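Local coordinates for hypothetical protein Atu0240 (Agrobacterium tumefaciens str. C58, PDB 2GAX) that is of unknown function, a DUF2000-family protein with a mixed-sheet α/β fold, probably distantly related to the PTH2 peptidyl-tRNA hydrolases, at residues D13-V16 and W17-L20; D64-A67 and L68-I71; G93-A96 and A97-V101; H104-P107 and D108-K111. One frame throughout, in Å; residues are numbered along the deposited sequence.

All four interactions are local, and none is fully core. Interactions 1, 2 and 3 each open a helix: 16-33, 65-77 and 95-102. Interaction 4 is a turn in the loop leading into strand 112-120. Interaction 2 is the most buried, with Leu-68 and Ile-71 lying against the sheet, whereas interactions 1, 3 and 4 are surface contacts. Their chemistry differs: a glutamine amide accepts the N-cap N-H in 1, an aspartate cap and a two-bond salt bridge occur in 2, one carboxylate oxygen holds an arginine in 3, and a carbonyl taking two amides closes the turn in 4, with hydroxyls bracing it. Interactions 2 and 4 touch, Arg-69 NH1 meeting Pro-107 O and Ala-110 O.

Interaction 1: D13-V16 and W17-L20; sequences DLAV and WQKL
Gln-18 folds back on Ala-15 and Lys-19 on Leu-14, closing the first turn of helix 16-33. The polar part is one half of a capping box. Ala-15 is the N-cap, and its amide N gives a hydrogen bond to Gln-18 OE1, 2.9 Å long with an N-H...O angle of 152°. The N-H arrives in the carbonyl plane of the amide, on a lone pair. Alanine has no side-chain acceptor with which to return the bond. Gln-18 CG lies anti to its own carbonyl carbon (chi1 -67°), the chain runs out extended (chi2 176°), and the amide at its end presents OE1 to Ala-15 N. Two regular helical bonds follow, from Lys-19 N to Ala-15 O at 3.0 Å and from Leu-20 N to Val-16 O at 3.0 Å.

Apolar contacts lie alongside. Leu-14 CB rests 3.7 Å from Lys-19 CG, the pair of positions used by a hydrophobic staple, here with the lysine's aliphatic stem as one member. Ala-15 CB touches Trp-17 CD1 at 3.7 Å, and Gln-18 CG sits over the centre of one indole face. Val-16 and Leu-20 run side by side.

Charge continues outside: Lys-19 NZ bonds His-134 NE2 and pairs with Asp-12. Leu-14 and Gln-18 pack on Phe-90 of another loop; the segment itself follows strand 4-11 and starts the helix of the crossover to the parallel strand 58-63.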
loop_
_atom_site.group_PDB
_atom_site.type_symbol
_atom_site.label_atom_id
_atom_site.label_comp_id
_atom_site.label_asym_id
_atom_site.label_seq_id
_atom_site.Cartn_x
_atom_site.Cartn_y
_atom_site.Cartn_z
ATOM N N ASP A 13 -7.095 9.158 -9.883
ATOM C CA ASP A 13 -7.216 10.613 -10.082
ATOM C C ASP A 13 -6.271 11.487 -9.248
ATOM O O ASP A 13 -6.287 12.715 -9.369
ATOM C CB ASP A 13 -8.677 11.056 -9.949
ATOM C CG ASP A 13 -9.221 10.882 -8.545
ATOM O OD1 ASP A 13 -8.576 10.211 -7.720
ATOM O OD2 ASP A 13 -10.316 11.415 -8.272
ATOM N N LEU A 14 -5.434 10.862 -8.424
ATOM C CA LEU A 14 -4.463 11.604 -7.603
ATOM C C LEU A 14 -3.398 12.274 -8.471
ATOM O O LEU A 14 -3.003 11.727 -9.503
ATOM C CB LEU A 14 -3.759 10.659 -6.635
ATOM C CG LEU A 14 -4.528 9.930 -5.531
ATOM C CD1 LEU A 14 -3.570 9.003 -4.797
ATOM C CD2 LEU A 14 -5.179 10.884 -4.533
ATOM N N ALA A 15 -2.928 13.444 -8.046
ATOM C CA ALA A 15 -1.743 14.044 -8.655
ATOM C C ALA A 15 -0.577 13.075 -8.495
ATOM O O ALA A 15 -0.608 12.205 -7.619
ATOM C CB ALA A 15 -1.426 15.353 -7.994
ATOM N N VAL A 16 0.445 13.214 -9.330
ATOM C CA VAL A 16 1.610 12.329 -9.262
ATOM C C VAL A 16 2.332 12.452 -7.913
ATOM O O VAL A 16 2.678 11.439 -7.306
ATOM C CB VAL A 16 2.575 12.533 -10.461
ATOM C CG1 VAL A 16 3.805 11.650 -10.334
ATOM C CG2 VAL A 16 1.872 12.205 -11.774
ATOM N N TRP A 17 2.507 13.673 -7.414
ATOM C CA TRP A 17 3.110 13.834 -6.081
ATOM C C TRP A 17 2.309 13.115 -4.976
ATOM O O TRP A 17 2.898 12.549 -4.064
ATOM C CB TRP A 17 3.372 15.300 -5.736
ATOM C CG TRP A 17 2.181 16.071 -5.279
ATOM C CD1 TRP A 17 1.357 16.851 -6.056
ATOM C CD2 TRP A 17 1.679 16.170 -3.940
ATOM N NE1 TRP A 17 0.375 17.419 -5.280
ATOM C CE2 TRP A 17 0.547 17.018 -3.980
ATOM C CE3 TRP A 17 2.073 15.621 -2.709
ATOM C CZ2 TRP A 17 -0.198 17.331 -2.837
ATOM C CZ3 TRP A 17 1.325 15.921 -1.576
ATOM C CH2 TRP A 17 0.202 16.774 -1.651
ATOM N N GLN A 18 0.979 13.121 -5.090
ATOM C CA GLN A 18 0.100 12.457 -4.127
ATOM C C GLN A 18 0.269 10.945 -4.193
ATOM O O GLN A 18 0.320 10.293 -3.154
ATOM C CB GLN A 18 -1.370 12.854 -4.323
ATOM C CG GLN A 18 -1.679 14.314 -3.994
ATOM C CD GLN A 18 -3.119 14.701 -4.302
ATOM O OE1 GLN A 18 -3.652 14.363 -5.349
ATOM N NE2 GLN A 18 -3.747 15.412 -3.384
ATOM N N LYS A 19 0.372 10.403 -5.408
ATOM C CA LYS A 19 0.583 8.964 -5.606
ATOM C C LYS A 19 1.895 8.516 -4.956
ATOM O O LYS A 19 1.945 7.457 -4.317
ATOM C CB LYS A 19 0.581 8.598 -7.093
ATOM C CG LYS A 19 -0.791 8.719 -7.759
ATOM C CD LYS A 19 -0.755 8.193 -9.197
ATOM C CE LYS A 19 -2.131 8.331 -9.859
ATOM N NZ LYS A 19 -2.063 8.022 -11.317
ATOM N N LEU A 20 2.928 9.342 -5.110
ATOM C CA LEU A 20 4.257 9.057 -4.557
ATOM C C LEU A 20 4.230 9.139 -3.028
ATOM O O LEU A 20 4.693 8.208 -2.356
ATOM C CB LEU A 20 5.310 9.980 -5.164
ATOM C CG LEU A 20 5.608 9.825 -6.674
ATOM C CD1 LEU A 20 6.281 11.066 -7.286
ATOM C CD2 LEU A 20 6.410 8.596 -7.001
#

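Interaction 2: D64-A67 and L68-I71; sequences DQEA and LRKI
Glu-66 and Arg-69 are brought together by different first torsions. Glu-66 CG stands beside its backbone N (chi1 -67°) and the chain bends at chi2, while Arg-69 CG lies anti to its N (chi1 -175°) and the chain turns only at chi3 (-41°). Both side chains then run the same way along the first turn of helix 65-77, an N-capped helix with an i to i+3 salt bridge. The arginine grips the carboxylate side-on: NE reaches Glu-66 OE1 at 2.7 Å and NH2 reaches OE2 at 2.9 Å. Both oxygens are met on their syn sides, and the two flat groups are nearly coplanar, which limits rotation of each against the other. The remaining nitrogen, Arg-69 NH1, bonds the carbonyls of Pro-107 and Ala-110 and thereby ties this helix to the loop before strand 112-120.

Asp-64 is the N-cap. Its OD2 accepts from Ala-67 N at 3.0 Å, approached from above the carboxylate plane, and its carbonyl O takes Leu-68 N at 2.8 Å. A negative charge at this end would be expected to interact favourably with the positive end of the helix dipole. Leu-68 and Ile-71 face inward, packing on Ile-9 of strand 4-11 and Thr-63 of strand 58-63.

Lys-70 curls back over Ala-67, its CE near Ala-67 CB, and NZ also bonds Lys-129 O. Ala-67 O accepts twice, from Ile-71 N at 3.2 Å and from Lys-70 NZ at 3.1 Å, the two donors approaching from opposite faces of the carbonyl plane.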
loop_
_atom_site.group_PDB
_atom_site.type_symbol
_atom_site.label_atom_id
_atom_site.label_comp_id
_atom_site.label_asym_id
_atom_site.label_seq_id
_atom_site.Cartn_x
_atom_site.Cartn_y
_atom_site.Cartn_z
ATOM N N ASP A 64 -10.484 3.280 -9.897
ATOM C CA ASP A 64 -11.427 4.306 -9.462
ATOM C C ASP A 64 -11.887 4.148 -8.010
ATOM O O ASP A 64 -11.691 3.102 -7.388
ATOM C CB ASP A 64 -12.639 4.332 -10.399
ATOM C CG ASP A 64 -13.396 3.011 -10.408
ATOM O OD1 ASP A 64 -12.989 2.096 -11.155
ATOM O OD2 ASP A 64 -14.394 2.887 -9.656
ATOM N N GLN A 65 -12.519 5.195 -7.486
ATOM C CA GLN A 65 -12.965 5.221 -6.090
ATOM C C GLN A 65 -13.774 3.995 -5.664
ATOM O O GLN A 65 -13.429 3.326 -4.684
ATOM C CB GLN A 65 -13.753 6.500 -5.800
ATOM C CG GLN A 65 -14.095 6.702 -4.336
ATOM C CD GLN A 65 -12.870 6.758 -3.446
ATOM O OE1 GLN A 65 -12.258 5.726 -3.130
ATOM N NE2 GLN A 65 -12.524 7.956 -3.001
ATOM N N GLU A 66 -14.845 3.690 -6.397
ATOM C CA GLU A 66 -15.707 2.584 -5.993
ATOM C C GLU A 66 -15.053 1.237 -6.196
ATOM O O GLU A 66 -15.324 0.301 -5.438
ATOM C CB GLU A 66 -17.091 2.656 -6.653
ATOM C CG GLU A 66 -17.905 3.860 -6.166
ATOM C CD GLU A 66 -17.895 3.999 -4.654
ATOM O OE1 GLU A 66 -18.275 3.037 -3.953
ATOM O OE2 GLU A 66 -17.498 5.071 -4.165
ATOM N N ALA A 67 -14.168 1.140 -7.186
ATOM C CA ALA A 67 -13.395 -0.087 -7.355
ATOM C C ALA A 67 -12.373 -0.284 -6.222
ATOM O O ALA A 67 -12.113 -1.423 -5.805
ATOM C CB ALA A 67 -12.715 -0.128 -8.706
ATOM N N LEU A 68 -11.809 0.815 -5.723
ATOM C CA LEU A 68 -10.878 0.741 -4.597
ATOM C C LEU A 68 -11.608 0.370 -3.304
ATOM O O LEU A 68 -11.063 -0.334 -2.458
ATOM C CB LEU A 68 -10.080 2.050 -4.451
ATOM C CG LEU A 68 -8.828 2.150 -3.562
ATOM C CD1 LEU A 68 -7.844 1.001 -3.779
ATOM C CD2 LEU A 68 -8.132 3.464 -3.820
ATOM N N ARG A 69 -12.851 0.816 -3.170
ATOM C CA ARG A 69 -13.694 0.415 -2.049
ATOM C C ARG A 69 -13.901 -1.103 -1.974
ATOM O O ARG A 69 -13.725 -1.687 -0.906
ATOM C CB ARG A 69 -15.054 1.124 -2.086
ATOM C CG ARG A 69 -15.910 0.815 -0.857
ATOM C CD ARG A 69 -17.273 1.465 -0.916
ATOM N NE ARG A 69 -17.201 2.827 -1.437
ATOM C CZ ARG A 69 -16.780 3.879 -0.742
ATOM N NH1 ARG A 69 -16.385 3.741 0.525
ATOM N NH2 ARG A 69 -16.756 5.075 -1.318
ATOM N N LYS A 70 -14.260 -1.740 -3.095
ATOM C CA LYS A 70 -14.484 -3.190 -3.080
ATOM C C LYS A 70 -13.207 -3.978 -2.779
ATOM O O LYS A 70 -13.250 -4.966 -2.051
ATOM C CB LYS A 70 -15.182 -3.697 -4.356
ATOM C CG LYS A 70 -14.641 -3.123 -5.646
ATOM C CD LYS A 70 -15.105 -3.925 -6.886
ATOM C CE LYS A 70 -14.244 -3.581 -8.129
ATOM N NZ LYS A 70 -12.748 -3.591 -7.857
ATOM N N ILE A 71 -12.080 -3.521 -3.328
ATOM C CA ILE A 71 -10.757 -4.087 -3.031
ATOM C C ILE A 71 -10.483 -4.014 -1.524
ATOM O O ILE A 71 -10.102 -5.010 -0.899
ATOM C CB ILE A 71 -9.643 -3.384 -3.860
ATOM C CG1 ILE A 71 -9.770 -3.777 -5.342
ATOM C CG2 ILE A 71 -8.258 -3.755 -3.328
ATOM C CD1 ILE A 71 -8.936 -2.945 -6.326
#

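Interaction 3: G93-A96 and A97-V101; sequences GHDA and ANRQV
Asp-95 and Arg-99 make the closest side-chain meeting, one helical turn apart. A single carboxylate oxygen does the work: Arg-99 NE reaches Asp-95 OD2 at 2.9 Å with an N-H...O angle of 163°, and NH2 adds a weak bond to the same atom at 3.3 Å. The oxygen lies near the guanidinium plane, at its edge, yet NE comes from above the carboxylate plane, and the two flat groups are turned 44° apart. Asp-95 CG is anti to its backbone N (chi1 170°), which carries the carboxylate along the helix toward the bend of Arg-99 at chi3. Ala-96 CA lies over one face of the guanidinium.

The tight part is the backbone of this first turn of helix 95-102, with His-94 at the N-cap. Asn-98 N bonds His-94 O at 2.9 Å, Arg-99 N bonds Asp-95 O at 2.8 Å, and Gln-100 N bonds Ala-96 O at 3.0 Å. Asn-98 CB and CG lie close to His-94 O, and its polar end is held by Thr-92, whose hydroxyl also meets His-94 N and so links the start of the helix to the preceding loop.

The loose part is at His-94, whose methylene just touches the Ala-97 methyl, CB to CB 4.0 Å, while the imidazole leads away from the turn. The Asp-95 to Arg-99 bridge, though close, is itself exposed to solvent, whereas Val-101 settles on Glu-88 and Met-89.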
loop_
_atom_site.group_PDB
_atom_site.type_symbol
_atom_site.label_atom_id
_atom_site.label_comp_id
_atom_site.label_asym_id
_atom_site.label_seq_id
_atom_site.Cartn_x
_atom_site.Cartn_y
_atom_site.Cartn_z
ATOM N N GLY A 93 -0.219 16.677 8.552
ATOM C CA GLY A 93 0.979 15.877 8.508
ATOM C C GLY A 93 1.295 15.260 9.855
ATOM O O GLY A 93 2.452 14.924 10.115
ATOM N N HIS A 94 0.278 15.117 10.713
ATOM C CA HIS A 94 0.478 14.615 12.088
ATOM C C HIS A 94 -0.147 13.236 12.249
ATOM O O HIS A 94 -1.344 13.059 12.004
ATOM C CB HIS A 94 -0.140 15.558 13.133
ATOM C CG HIS A 94 0.454 16.939 13.153
ATOM N ND1 HIS A 94 1.804 17.175 13.308
ATOM C CD2 HIS A 94 -0.131 18.158 13.055
ATOM C CE1 HIS A 94 2.028 18.477 13.293
ATOM N NE2 HIS A 94 0.869 19.096 13.141
ATOM N N ASP A 95 0.658 12.274 12.680
ATOM C CA ASP A 95 0.189 10.896 12.875
ATOM C C ASP A 95 -1.059 10.830 13.776
ATOM O O ASP A 95 -2.056 10.215 13.395
ATOM C CB ASP A 95 1.329 10.019 13.384
ATOM C CG ASP A 95 0.857 8.654 13.838
ATOM O OD1 ASP A 95 0.650 7.753 12.991
ATOM O OD2 ASP A 95 0.693 8.499 15.056
ATOM N N ALA A 96 -1.023 11.486 14.934
ATOM C CA ALA A 96 -2.182 11.504 15.838
ATOM C C ALA A 96 -3.461 12.014 15.179
ATOM O O ALA A 96 -4.549 11.423 15.350
ATOM C CB ALA A 96 -1.867 12.309 17.114
ATOM N N ALA A 97 -3.328 13.112 14.430
ATOM C CA ALA A 97 -4.472 13.725 13.741
ATOM C C ALA A 97 -5.006 12.838 12.639
ATOM O O ALA A 97 -6.227 12.687 12.494
ATOM C CB ALA A 97 -4.093 15.126 13.184
ATOM N N ASN A 98 -4.102 12.235 11.866
ATOM C CA ASN A 98 -4.510 11.359 10.768
ATOM C C ASN A 98 -5.126 10.047 11.230
ATOM O O ASN A 98 -6.119 9.589 10.645
ATOM C CB ASN A 98 -3.358 11.140 9.803
ATOM C CG ASN A 98 -3.065 12.389 9.008
ATOM O OD1 ASN A 98 -3.885 13.314 9.001
ATOM N ND2 ASN A 98 -1.896 12.443 8.356
ATOM N N ARG A 99 -4.568 9.478 12.296
ATOM C CA ARG A 99 -5.190 8.301 12.930
ATOM C C ARG A 99 -6.571 8.660 13.476
ATOM O O ARG A 99 -7.506 7.868 13.358
ATOM C CB ARG A 99 -4.300 7.693 14.006
ATOM C CG ARG A 99 -3.140 6.870 13.445
ATOM C CD ARG A 99 -2.429 6.074 14.521
ATOM N NE ARG A 99 -1.750 6.931 15.485
ATOM C CZ ARG A 99 -2.217 7.236 16.698
ATOM N NH1 ARG A 99 -3.377 6.758 17.130
ATOM N NH2 ARG A 99 -1.520 8.041 17.493
ATOM N N GLN A 100 -6.704 9.879 14.010
ATOM C CA GLN A 100 -8.004 10.382 14.499
ATOM C C GLN A 100 -9.049 10.467 13.396
ATOM O O GLN A 100 -10.130 9.898 13.533
ATOM C CB GLN A 100 -7.858 11.737 15.221
ATOM C CG GLN A 100 -9.148 12.282 15.857
ATOM C CD GLN A 100 -9.408 11.724 17.248
ATOM O OE1 GLN A 100 -10.237 10.821 17.428
ATOM N NE2 GLN A 100 -8.689 12.250 18.242
ATOM N N VAL A 101 -8.728 11.169 12.304
ATOM C CA VAL A 101 -9.658 11.309 11.180
ATOM C C VAL A 101 -9.955 9.964 10.507
ATOM O O VAL A 101 -11.083 9.700 10.104
ATOM C CB VAL A 101 -9.189 12.375 10.138
ATOM C CG1 VAL A 101 -8.190 11.800 9.148
ATOM C CG2 VAL A 101 -10.379 12.926 9.390
#

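Interaction 4: H104-P107 and D108-K111; sequences HFSP and DTAK
A type I beta-turn at Ser-106 to Thr-109, in the loop from helix 95-102 to strand 112-120, is closed by one carbonyl serving two amides. Ser-106 O accepts from Thr-109 N at 2.9 Å and from Ala-110 N at 2.8 Å. Ala-110 N lies almost on the C=O line, though its N-H is bent off the straight path, whereas Thr-109 N stands above the carbonyl plane. Pro-107 and Asp-108 occupy the turn's corners.

Side chains reinforce the closure. The N-H of Ser-106 points almost straight at Thr-109 OG1, a long 3.3 Å bond from N to OG1 (177°). Ser-106 OG gives its hydrogen to Asp-108 OD1 in a short 2.5 Å bond, met from above the carboxylate plane. Ser-106 OG is set between its own backbone N and carbonyl carbon (chi1 63°), and Asp-108 CG takes the same kind of position (chi1 66°), which bends the two groups together over the turn. A water lies 2.6 Å from Thr-109 OG1 and also bonds His-104 O weakly.

Phe-105 flanks the hydroxyl: Thr-109 OG1 is at the edge of its ring, near the plane, and Phe-105 CB rests 3.9 Å from the buried Ala-110 CB. Phe-105 and Ala-110 both pack on Ile-86 of strand 83-86, while Pro-107 lies against His-72 and Leu-76 of helix 65-77. Paired i+3 and i+4 bonds to a single carbonyl are typical of a beta-turn overlapping an alpha-turn, here reversing the chain just before a strand.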
loop_
_atom_site.group_PDB
_atom_site.type_symbol
_atom_site.label_atom_id
_atom_site.label_comp_id
_atom_site.label_asym_id
_atom_site.label_seq_id
_atom_site.Cartn_x
_atom_site.Cartn_y
_atom_site.Cartn_z
ATOM N N HIS A 104 -12.851 8.162 11.828
ATOM C CA HIS A 104 -14.160 8.775 11.557
ATOM C C HIS A 104 -14.899 8.115 10.404
ATOM O O HIS A 104 -16.059 8.458 10.131
ATOM C CB HIS A 104 -14.025 10.285 11.299
ATOM C CG HIS A 104 -13.563 11.062 12.496
ATOM N ND1 HIS A 104 -13.188 12.383 12.425
ATOM C CD2 HIS A 104 -13.399 10.693 13.789
ATOM C CE1 HIS A 104 -12.826 12.802 13.625
ATOM N NE2 HIS A 104 -12.950 11.796 14.472
ATOM N N PHE A 105 -14.233 7.171 9.730
ATOM C CA PHE A 105 -14.803 6.482 8.578
ATOM C C PHE A 105 -14.741 4.970 8.697
ATOM O O PHE A 105 -13.924 4.415 9.445
ATOM C CB PHE A 105 -14.132 6.944 7.270
ATOM C CG PHE A 105 -14.218 8.428 7.048
ATOM C CD1 PHE A 105 -15.258 8.970 6.302
ATOM C CD2 PHE A 105 -13.289 9.285 7.628
ATOM C CE1 PHE A 105 -15.351 10.364 6.109
ATOM C CE2 PHE A 105 -13.379 10.685 7.452
ATOM C CZ PHE A 105 -14.417 11.209 6.708
ATOM N N SER A 106 -15.618 4.320 7.935
ATOM C CA SER A 106 -15.727 2.869 7.870
ATOM C C SER A 106 -15.577 2.501 6.384
ATOM O O SER A 106 -15.607 3.393 5.545
ATOM C CB SER A 106 -17.091 2.444 8.411
ATOM O OG SER A 106 -18.118 2.985 7.588
ATOM N N PRO A 107 -15.369 1.211 6.048
ATOM C CA PRO A 107 -15.179 0.841 4.634
ATOM C C PRO A 107 -16.303 1.265 3.687
ATOM O O PRO A 107 -16.037 1.547 2.513
ATOM C CB PRO A 107 -15.055 -0.683 4.679
ATOM C CG PRO A 107 -14.543 -0.961 6.041
ATOM C CD PRO A 107 -15.218 0.043 6.933
ATOM N N ASP A 108 -17.543 1.319 4.176
ATOM C CA ASP A 108 -18.641 1.782 3.320
ATOM C C ASP A 108 -18.675 3.311 3.095
ATOM O O ASP A 108 -19.340 3.780 2.173
ATOM C CB ASP A 108 -20.007 1.233 3.783
ATOM C CG ASP A 108 -20.440 1.763 5.144
ATOM O OD1 ASP A 108 -19.661 1.666 6.120
ATOM O OD2 ASP A 108 -21.590 2.254 5.250
ATOM N N THR A 109 -17.963 4.078 3.920
ATOM C CA THR A 109 -17.996 5.547 3.815
ATOM C C THR A 109 -16.649 6.216 3.528
ATOM O O THR A 109 -16.615 7.413 3.198
ATOM C CB THR A 109 -18.575 6.223 5.076
ATOM O OG1 THR A 109 -17.616 6.179 6.138
ATOM C CG2 THR A 109 -19.881 5.581 5.516
ATOM N N ALA A 110 -15.549 5.473 3.657
ATOM C CA ALA A 110 -14.222 6.066 3.471
ATOM C C ALA A 110 -13.947 6.469 2.013
ATOM O O ALA A 110 -14.504 5.883 1.072
ATOM C CB ALA A 110 -13.124 5.138 3.997
ATOM N N LYS A 111 -13.102 7.483 1.833
ATOM C CA LYS A 111 -12.592 7.810 0.502
ATOM C C LYS A 111 -11.145 7.338 0.451
ATOM O O LYS A 111 -10.228 8.112 0.663
ATOM C CB LYS A 111 -12.695 9.307 0.209
ATOM C CG LYS A 111 -14.115 9.829 0.156
ATOM C CD LYS A 111 -14.150 11.356 0.286
ATOM C CE LYS A 111 -15.442 11.926 -0.289
ATOM N NZ LYS A 111 -15.961 13.065 0.532
HETATM O O HOH W 1 -18.609 6.963 8.456
#